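Local coordinates for BspA (BspA_V) (Streptococcus agalactiae serotype III, PDB 5DZ8), which is a cell wall-anchored streptococcal adhesin of the antigen I/II family, represented here by its variable domain, and probably mediates attachment to surfaces or host ligands, at residues 10-15 with 21-26; 76-81 with 145-150; 98-101 with 107-110. All coordinates share one frame; numbering follows the deposited sequence.

Interaction 1: 10-15 with 21-26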
loop_
_atom_site.group_PDB
_atom_site.type_symbol
_atom_site.label_atom_id
_atom_site.label_comp_id
_atom_site.label_asym_id
_atom_site.label_seq_id
_atom_site.Cartn_x
_atom_site.Cartn_y
_atom_site.Cartn_z
ATOM N N ALA A 10 -18.476 -11.057 -5.600
ATOM C CA ALA A 10 -17.544 -10.082 -5.055
ATOM C C ALA A 10 -17.825 -8.753 -5.692
ATOM O O ALA A 10 -18.003 -8.648 -6.916
ATOM C CB ALA A 10 -16.115 -10.502 -5.340
ATOM N N GLN A 11 -17.868 -7.759 -4.839
ATOM C CA GLN A 11 -18.136 -6.413 -5.237
ATOM C C GLN A 11 -17.145 -5.482 -4.562
ATOM O O GLN A 11 -16.899 -5.561 -3.337
ATOM C CB GLN A 11 -19.559 -6.039 -4.842
ATOM C CG GLN A 11 -20.029 -4.774 -5.536
ATOM C CD GLN A 11 -21.486 -4.398 -5.211
ATOM O OE1 GLN A 11 -22.149 -3.683 -6.002
ATOM N NE2 GLN A 11 -21.974 -4.841 -4.040
ATOM N N ALA A 12 -16.572 -4.602 -5.367
ATOM C CA ALA A 12 -15.624 -3.606 -4.883
ATOM C C ALA A 12 -16.364 -2.519 -4.116
ATOM O O ALA A 12 -17.428 -2.148 -4.514
ATOM C CB ALA A 12 -14.860 -3.003 -6.051
ATOM N N LYS A 13 -15.787 -2.083 -2.991
ATOM C CA LYS A 13 -16.137 -0.839 -2.280
ATOM C C LYS A 13 -16.077 0.431 -3.156
ATOM O O LYS A 13 -15.017 1.031 -3.326
ATOM C CB LYS A 13 -15.188 -0.646 -1.081
ATOM N N GLY A 14 -17.224 0.800 -3.723
ATOM C CA GLY A 14 -17.462 2.126 -4.298
ATOM C C GLY A 14 -18.610 2.759 -3.529
ATOM O O GLY A 14 -19.174 2.121 -2.639
ATOM N N VAL A 15 -18.952 4.000 -3.892
ATOM C CA VAL A 15 -19.986 4.859 -3.238
ATOM C C VAL A 15 -19.275 5.767 -2.244
ATOM O O VAL A 15 -19.726 6.881 -2.015
ATOM C CB VAL A 15 -21.169 4.129 -2.506
ATOM C CG1 VAL A 15 -22.164 5.141 -1.926
ATOM C CG2 VAL A 15 -21.915 3.165 -3.426
ATOM N N GLY A 21 -23.251 -1.645 -10.293
ATOM C CA GLY A 21 -23.192 -3.078 -10.621
ATOM C C GLY A 21 -22.042 -3.523 -11.519
ATOM O O GLY A 21 -21.901 -4.722 -11.828
ATOM N N ASN A 22 -21.215 -2.585 -11.952
ATOM C CA ASN A 22 -20.139 -2.921 -12.906
ATOM C C ASN A 22 -18.966 -3.738 -12.325
ATOM O O ASN A 22 -18.336 -4.492 -13.082
ATOM C CB ASN A 22 -19.572 -1.653 -13.572
ATOM C CG ASN A 22 -19.068 -0.646 -12.566
ATOM O OD1 ASN A 22 -19.869 0.003 -11.878
ATOM N ND2 ASN A 22 -17.758 -0.540 -12.434
ATOM N N SER A 23 -18.659 -3.570 -11.021
ATOM C CA SER A 23 -17.516 -4.299 -10.368
ATOM C C SER A 23 -17.867 -5.764 -9.904
ATOM O O SER A 23 -17.019 -6.524 -9.463
ATOM C CB SER A 23 -16.980 -3.467 -9.188
ATOM O OG SER A 23 -17.961 -3.384 -8.140
ATOM N N ILE A 24 -19.117 -6.155 -10.047
ATOM C CA ILE A 24 -19.606 -7.435 -9.564
ATOM C C ILE A 24 -19.005 -8.595 -10.351
ATOM O O ILE A 24 -19.121 -8.632 -11.552
ATOM C CB ILE A 24 -21.141 -7.469 -9.656
ATOM C CG1 ILE A 24 -21.725 -6.498 -8.622
ATOM C CG2 ILE A 24 -21.703 -8.861 -9.379
ATOM C CD1 ILE A 24 -23.247 -6.378 -8.658
HETATM N N MSE A 25 -18.369 -9.537 -9.660
HETATM C CA MSE A 25 -17.869 -10.821 -10.247
HETATM C C MSE A 25 -18.643 -11.960 -9.642
HETATM O O MSE A 25 -18.672 -12.133 -8.412
HETATM C CB MSE A 25 -16.421 -10.931 -9.872
HETATM C CG MSE A 25 -15.537 -11.487 -10.980
HETATM SE SE MSE A 25 -13.741 -11.069 -10.298
HETATM C CE MSE A 25 -13.883 -9.118 -10.631
ATOM N N THR A 26 -19.331 -12.732 -10.462
ATOM C CA THR A 26 -20.021 -13.895 -9.926
ATOM C C THR A 26 -19.045 -15.058 -9.937
ATOM O O THR A 26 -18.169 -15.172 -10.775
ATOM C CB THR A 26 -21.387 -14.146 -10.581
ATOM O OG1 THR A 26 -22.209 -12.971 -10.397
ATOM C CG2 THR A 26 -22.115 -15.367 -9.905
HETATM O O HOH W 1 -20.459 -2.438 -8.476
#
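Ala10 and Met25, the latter present as selenomethionine, form an antiparallel hydrogen-bonded pair, and this is the tight part of the contact. Ala10 N donates a hydrogen bond to Met25 O at 3.0 Å, and Met25 N donates one to Ala10 O at 2.9 Å. Both donors lie in the plane of the carbonyl they meet, and the second bond is the straighter, with 167° at the hydrogen. Ala10 O also receives a second, weaker approach, from the CA-H of Ile24, with CA 3.3 Å away. The side chains of the pair start from the same face of the sheet, but the selenium end of Met25 then bends off from Ala10.

Past this pair, where residues 21-24 are no longer strand, the contact becomes looser and includes water. The OG of Ser23, held between its backbone N and carbonyl carbon (chi1 67°), is turned to the opposite segment, where Ala12 N reaches it in a weak bond of 3.3 Å and 143°. Water 1 lies 2.7 Å from Ser23 OG and donates to Gln11 OE1, so it bridges the two side chains where direct bonding is lacking. The extended Gln11 chain slants across Ile24, and its OE1 comes 3.9 Å from Ile24 CG1. None of the touching residues is buried.

The contact joins strand 4-12, outermost in its six-stranded antiparallel sheet within this chain, to strand 25-29. Residues 10-12 also pair antiparallel with a strand of the second subunit, whose Leu162 packs on Gln11, so the sheet continues across the interface.

Interaction 2: 76-81 with 145-150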
loop_
_atom_site.group_PDB
_atom_site.type_symbol
_atom_site.label_atom_id
_atom_site.label_comp_id
_atom_site.label_asym_id
_atom_site.label_seq_id
_atom_site.Cartn_x
_atom_site.Cartn_y
_atom_site.Cartn_z
ATOM N N VAL A 76 -17.844 -20.238 6.529
ATOM C CA VAL A 76 -17.276 -20.262 5.214
ATOM C C VAL A 76 -15.794 -20.628 5.282
ATOM O O VAL A 76 -15.072 -20.095 6.112
ATOM C CB VAL A 76 -17.465 -18.933 4.478
ATOM C CG1 VAL A 76 -16.928 -17.745 5.277
ATOM C CG2 VAL A 76 -16.809 -19.005 3.107
ATOM N N THR A 77 -15.372 -21.562 4.418
ATOM C CA THR A 77 -14.046 -22.045 4.473
ATOM C C THR A 77 -13.313 -21.582 3.250
ATOM O O THR A 77 -13.822 -21.729 2.162
ATOM C CB THR A 77 -14.030 -23.582 4.553
ATOM O OG1 THR A 77 -14.652 -23.966 5.774
ATOM C CG2 THR A 77 -12.589 -24.092 4.580
ATOM N N LEU A 78 -12.130 -21.017 3.428
ATOM C CA LEU A 78 -11.231 -20.782 2.317
ATOM C C LEU A 78 -10.188 -21.909 2.202
ATOM O O LEU A 78 -9.507 -22.212 3.171
ATOM C CB LEU A 78 -10.521 -19.447 2.449
ATOM C CG LEU A 78 -11.325 -18.127 2.385
ATOM C CD1 LEU A 78 -12.274 -17.999 1.186
ATOM C CD2 LEU A 78 -12.097 -17.908 3.662
ATOM N N TYR A 79 -10.045 -22.455 0.998
ATOM C CA TYR A 79 -9.114 -23.531 0.721
ATOM C C TYR A 79 -7.809 -22.978 0.199
ATOM O O TYR A 79 -6.803 -23.013 0.899
ATOM C CB TYR A 79 -9.699 -24.519 -0.289
ATOM C CG TYR A 79 -10.950 -25.285 0.149
ATOM C CD1 TYR A 79 -11.222 -25.572 1.476
ATOM C CD2 TYR A 79 -11.825 -25.796 -0.813
ATOM C CE1 TYR A 79 -12.366 -26.268 1.834
ATOM C CE2 TYR A 79 -12.951 -26.520 -0.466
ATOM C CZ TYR A 79 -13.225 -26.743 0.852
ATOM O OH TYR A 79 -14.341 -27.454 1.139
ATOM N N LYS A 80 -7.807 -22.434 -1.011
ATOM C CA LYS A 80 -6.552 -22.061 -1.635
ATOM C C LYS A 80 -6.612 -20.722 -2.331
ATOM O O LYS A 80 -7.644 -20.322 -2.846
ATOM C CB LYS A 80 -6.132 -23.126 -2.652
ATOM C CG LYS A 80 -5.692 -24.428 -2.012
ATOM C CD LYS A 80 -5.035 -25.400 -3.009
ATOM C CE LYS A 80 -4.868 -26.816 -2.436
ATOM N NZ LYS A 80 -4.250 -26.819 -1.049
ATOM N N TYR A 81 -5.468 -20.072 -2.375
ATOM C CA TYR A 81 -5.222 -19.001 -3.291
ATOM C C TYR A 81 -4.066 -19.334 -4.208
ATOM O O TYR A 81 -2.936 -19.490 -3.748
ATOM C CB TYR A 81 -4.941 -17.687 -2.568
ATOM C CG TYR A 81 -4.729 -16.525 -3.533
ATOM C CD1 TYR A 81 -5.784 -16.033 -4.301
ATOM C CD2 TYR A 81 -3.463 -15.963 -3.716
ATOM C CE1 TYR A 81 -5.591 -14.999 -5.213
ATOM C CE2 TYR A 81 -3.256 -14.930 -4.632
ATOM C CZ TYR A 81 -4.314 -14.450 -5.365
ATOM O OH TYR A 81 -4.112 -13.433 -6.262
ATOM N N GLU A 145 -22.329 -10.049 3.392
ATOM C CA GLU A 145 -20.854 -10.135 3.475
ATOM C C GLU A 145 -20.413 -11.302 4.325
ATOM O O GLU A 145 -20.880 -11.478 5.452
ATOM C CB GLU A 145 -20.299 -8.879 4.087
ATOM C CG GLU A 145 -18.789 -8.801 4.166
ATOM C CD GLU A 145 -18.337 -7.460 4.712
ATOM O OE1 GLU A 145 -18.898 -7.014 5.750
ATOM O OE2 GLU A 145 -17.433 -6.845 4.110
ATOM N N VAL A 146 -19.538 -12.134 3.780
ATOM C CA VAL A 146 -18.993 -13.259 4.569
ATOM C C VAL A 146 -17.492 -13.154 4.738
ATOM O O VAL A 146 -16.955 -13.786 5.632
ATOM C CB VAL A 146 -19.440 -14.647 4.014
ATOM C CG1 VAL A 146 -20.968 -14.752 4.074
ATOM C CG2 VAL A 146 -19.027 -14.815 2.551
ATOM N N PHE A 147 -16.810 -12.410 3.865
ATOM C CA PHE A 147 -15.423 -12.022 4.109
ATOM C C PHE A 147 -15.057 -10.880 3.230
ATOM O O PHE A 147 -15.871 -10.476 2.415
ATOM C CB PHE A 147 -14.445 -13.209 3.955
ATOM C CG PHE A 147 -14.460 -13.893 2.596
ATOM C CD1 PHE A 147 -13.694 -13.432 1.567
ATOM C CD2 PHE A 147 -15.173 -15.039 2.396
ATOM C CE1 PHE A 147 -13.671 -14.083 0.359
ATOM C CE2 PHE A 147 -15.186 -15.697 1.189
ATOM C CZ PHE A 147 -14.461 -15.201 0.154
ATOM N N LYS A 148 -13.854 -10.316 3.414
ATOM C CA LYS A 148 -13.410 -9.197 2.582
ATOM C C LYS A 148 -12.206 -9.600 1.841
ATOM O O LYS A 148 -11.532 -10.480 2.287
ATOM C CB LYS A 148 -13.050 -7.971 3.405
ATOM C CG LYS A 148 -14.196 -7.352 4.153
ATOM C CD LYS A 148 -13.782 -6.004 4.718
ATOM C CE LYS A 148 -14.625 -5.591 5.901
ATOM N NZ LYS A 148 -15.948 -5.131 5.453
ATOM N N ILE A 149 -11.932 -8.885 0.748
ATOM C CA ILE A 149 -10.796 -9.126 -0.138
ATOM C C ILE A 149 -10.107 -7.828 -0.526
ATOM O O ILE A 149 -10.790 -6.842 -0.833
ATOM C CB ILE A 149 -11.222 -9.774 -1.458
ATOM C CG1 ILE A 149 -11.867 -11.133 -1.216
ATOM C CG2 ILE A 149 -10.011 -10.035 -2.341
ATOM C CD1 ILE A 149 -12.827 -11.537 -2.329
ATOM N N HIS A 150 -8.768 -7.842 -0.508
ATOM C CA HIS A 150 -7.933 -6.734 -0.978
ATOM C C HIS A 150 -7.025 -7.241 -2.094
ATOM O O HIS A 150 -6.334 -8.234 -1.969
ATOM C CB HIS A 150 -7.054 -6.095 0.120
ATOM C CG HIS A 150 -7.811 -5.512 1.270
ATOM N ND1 HIS A 150 -7.200 -5.154 2.460
ATOM C CD2 HIS A 150 -9.130 -5.241 1.434
ATOM C CE1 HIS A 150 -8.111 -4.687 3.300
ATOM N NE2 HIS A 150 -9.287 -4.716 2.699
#
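Strands 76-81 and 145-150 run at 32° to each other, their axes approach to 8.7 Å, and no hydrogen bond joins them, which identifies packing between two sheets rather than pairing within one. Val76, Leu78, Val146 and Phe147, all buried, carry the contact. The CD1 methyl of Leu78 makes an off-centre CH-pi contact with Phe147: it stands 4.1 Å from the ring centroid, 30° off the normal, and 3.7 Å from Phe147 CZ. Val76 reaches the same ring from its edge, CG2 lying near the ring plane at 4.2 Å from Phe147 CE2. This is the arrangement of two sheets packed face to face, the six-stranded sheet containing strand 69-85 against the three-stranded sheet containing strand 144-167, with Phe35 and Val100 also touching the Phe147 side chain. Phe147 has chi1 58°, its CG set between backbone N and carbonyl carbon, which carries the ring across to strand 76-81. The other Val76 branch, CG1, packs obliquely on Val146, 4.2 Å from its CB. On strand 145-150, Lys148 NZ forms a salt bridge of 2.6 Å with Glu145 OE2, on the syn side but somewhat out of the carboxylate plane; the same OE2 also bonds Ser160 OG of the second subunit.

Interaction 3: 98-101 with 107-110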
loop_
_atom_site.group_PDB
_atom_site.type_symbol
_atom_site.label_atom_id
_atom_site.label_comp_id
_atom_site.label_asym_id
_atom_site.label_seq_id
_atom_site.Cartn_x
_atom_site.Cartn_y
_atom_site.Cartn_z
ATOM N N PHE A 98 -2.356 -9.360 -2.011
ATOM C CA PHE A 98 -3.646 -9.971 -1.924
ATOM C C PHE A 98 -3.911 -10.282 -0.467
ATOM O O PHE A 98 -3.044 -10.865 0.212
ATOM C CB PHE A 98 -3.706 -11.249 -2.775
ATOM C CG PHE A 98 -5.090 -11.845 -2.843
ATOM C CD1 PHE A 98 -6.011 -11.396 -3.780
ATOM C CD2 PHE A 98 -5.478 -12.800 -1.949
ATOM C CE1 PHE A 98 -7.292 -11.925 -3.835
ATOM C CE2 PHE A 98 -6.751 -13.327 -1.981
ATOM C CZ PHE A 98 -7.673 -12.881 -2.922
ATOM N N ARG A 99 -5.093 -9.878 0.015
ATOM C CA ARG A 99 -5.494 -10.161 1.383
ATOM C C ARG A 99 -6.918 -10.671 1.447
ATOM O O ARG A 99 -7.766 -10.248 0.702
ATOM C CB ARG A 99 -5.456 -8.964 2.318
ATOM C CG ARG A 99 -4.149 -8.231 2.468
ATOM C CD ARG A 99 -4.225 -7.267 3.674
ATOM N NE ARG A 99 -3.106 -6.328 3.609
ATOM C CZ ARG A 99 -3.011 -5.302 2.764
ATOM N NH1 ARG A 99 -3.976 -5.020 1.904
ATOM N NH2 ARG A 99 -1.927 -4.548 2.759
ATOM N N VAL A 100 -7.155 -11.522 2.421
ATOM C CA VAL A 100 -8.484 -11.922 2.812
ATOM C C VAL A 100 -8.641 -11.533 4.258
ATOM O O VAL A 100 -7.734 -11.696 5.077
ATOM C CB VAL A 100 -8.680 -13.460 2.664
ATOM C CG1 VAL A 100 -10.049 -13.876 3.069
ATOM C CG2 VAL A 100 -8.373 -13.884 1.249
ATOM N N LEU A 101 -9.801 -10.987 4.566
ATOM C CA LEU A 101 -10.105 -10.588 5.927
ATOM C C LEU A 101 -11.483 -11.041 6.285
ATOM O O LEU A 101 -12.308 -11.279 5.416
ATOM C CB LEU A 101 -10.027 -9.058 6.096
ATOM C CG LEU A 101 -8.860 -8.291 5.501
ATOM C CD1 LEU A 101 -9.127 -7.987 4.046
ATOM C CD2 LEU A 101 -8.655 -6.971 6.215
ATOM N N PRO A 107 -7.461 -9.376 9.259
ATOM C CA PRO A 107 -6.821 -10.118 8.191
ATOM C C PRO A 107 -6.525 -11.560 8.560
ATOM O O PRO A 107 -6.193 -11.866 9.686
ATOM C CB PRO A 107 -5.530 -9.325 7.898
ATOM C CG PRO A 107 -5.297 -8.454 9.082
ATOM C CD PRO A 107 -6.495 -8.533 9.990
ATOM N N ILE A 108 -6.718 -12.460 7.611
ATOM C CA ILE A 108 -6.398 -13.867 7.840
ATOM C C ILE A 108 -5.466 -14.425 6.766
ATOM O O ILE A 108 -4.938 -15.505 6.887
ATOM C CB ILE A 108 -7.676 -14.704 8.076
ATOM C CG1 ILE A 108 -8.605 -14.682 6.850
ATOM C CG2 ILE A 108 -8.435 -14.186 9.318
ATOM C CD1 ILE A 108 -8.715 -16.030 6.189
ATOM N N PHE A 109 -5.195 -13.682 5.718
ATOM C CA PHE A 109 -4.218 -14.167 4.764
ATOM C C PHE A 109 -3.714 -12.928 4.068
ATOM O O PHE A 109 -4.480 -11.993 3.770
ATOM C CB PHE A 109 -4.879 -15.173 3.766
ATOM C CG PHE A 109 -4.007 -15.534 2.601
ATOM C CD1 PHE A 109 -2.926 -16.418 2.768
ATOM C CD2 PHE A 109 -4.235 -14.966 1.321
ATOM C CE1 PHE A 109 -2.119 -16.754 1.681
ATOM C CE2 PHE A 109 -3.420 -15.292 0.240
ATOM C CZ PHE A 109 -2.350 -16.176 0.413
ATOM N N GLU A 110 -2.436 -12.937 3.803
ATOM C CA GLU A 110 -1.773 -11.855 3.105
ATOM C C GLU A 110 -0.650 -12.410 2.269
ATOM O O GLU A 110 0.129 -13.197 2.728
ATOM C CB GLU A 110 -1.214 -10.845 4.086
ATOM C CG GLU A 110 -0.649 -9.641 3.357
ATOM C CD GLU A 110 -0.376 -8.444 4.268
ATOM O OE1 GLU A 110 -1.158 -8.119 5.213
ATOM O OE2 GLU A 110 0.648 -7.825 4.007
#
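Arg99 and Glu110 are brought together by complementary torsions: Arg99 CG is anti to the carbonyl carbon (chi1 -57°), whereas Glu110 CG is anti to the backbone N (chi1 -174°), and the two extended chains then run side by side in the same direction. They belong to the beta hairpin of strands 94-101 and 107-113, whose pairing contains a classic beta bulge, in which Val100 stands across from two residues, Ile108 and Phe109.

The evidence for the bulge lies at Val100 O, gripped by two backbone donors: Ile108 N at 2.8 Å in a nearly linear bond, and Phe109 N at 3.3 Å. Val100 N donates in turn to Phe109 O at 3.0 Å. The register consequently shifts by one, and Leu101 pairs with Pro107, its CG resting 3.8 Å from Pro107 CA.

Val100 and Phe109 point to the same face of the sheet. The Phe109 ring also meets that of Phe98 edge to edge, the two side chains crossing at about a right angle, with CD2 of Phe98 lying 3.9 Å from CE2 of Phe109; Tyr81 stacks on Phe98, while Leu123 of strand 119-135 packs on Phe109. Val100 CG1 meets Ile108 CD1 obliquely at 4.0 Å.

On the face of Arg99 and Glu110, the guanidinium and carboxylate planes are 81° apart, and Arg99 NE makes a weak, bent salt-bridge bond to Glu110 OE1 at 3.1 Å.

In the fold
From the N terminus, interaction 1 comes first: it closes the short connection between strands 4-12 and 25-29 and is complete before the others begin. Interaction 2 then opens on strand 69-85 and closes on strand 144-167, the nearest ends of the segments being 64 residues apart, linking the six-stranded sheet to the three-stranded one. Interaction 3, a local hairpin closure, falls wholly within that long excursion. Its strand 94-101 neighbours strand 144-167, and interactions 2 and 3 touch through Lys148 N and Leu101 O, 2.7 Å apart. Interaction 1 stays separate, its centre about 16 Å from that of interaction 2, although both reach the six-stranded sheet and the second subunit.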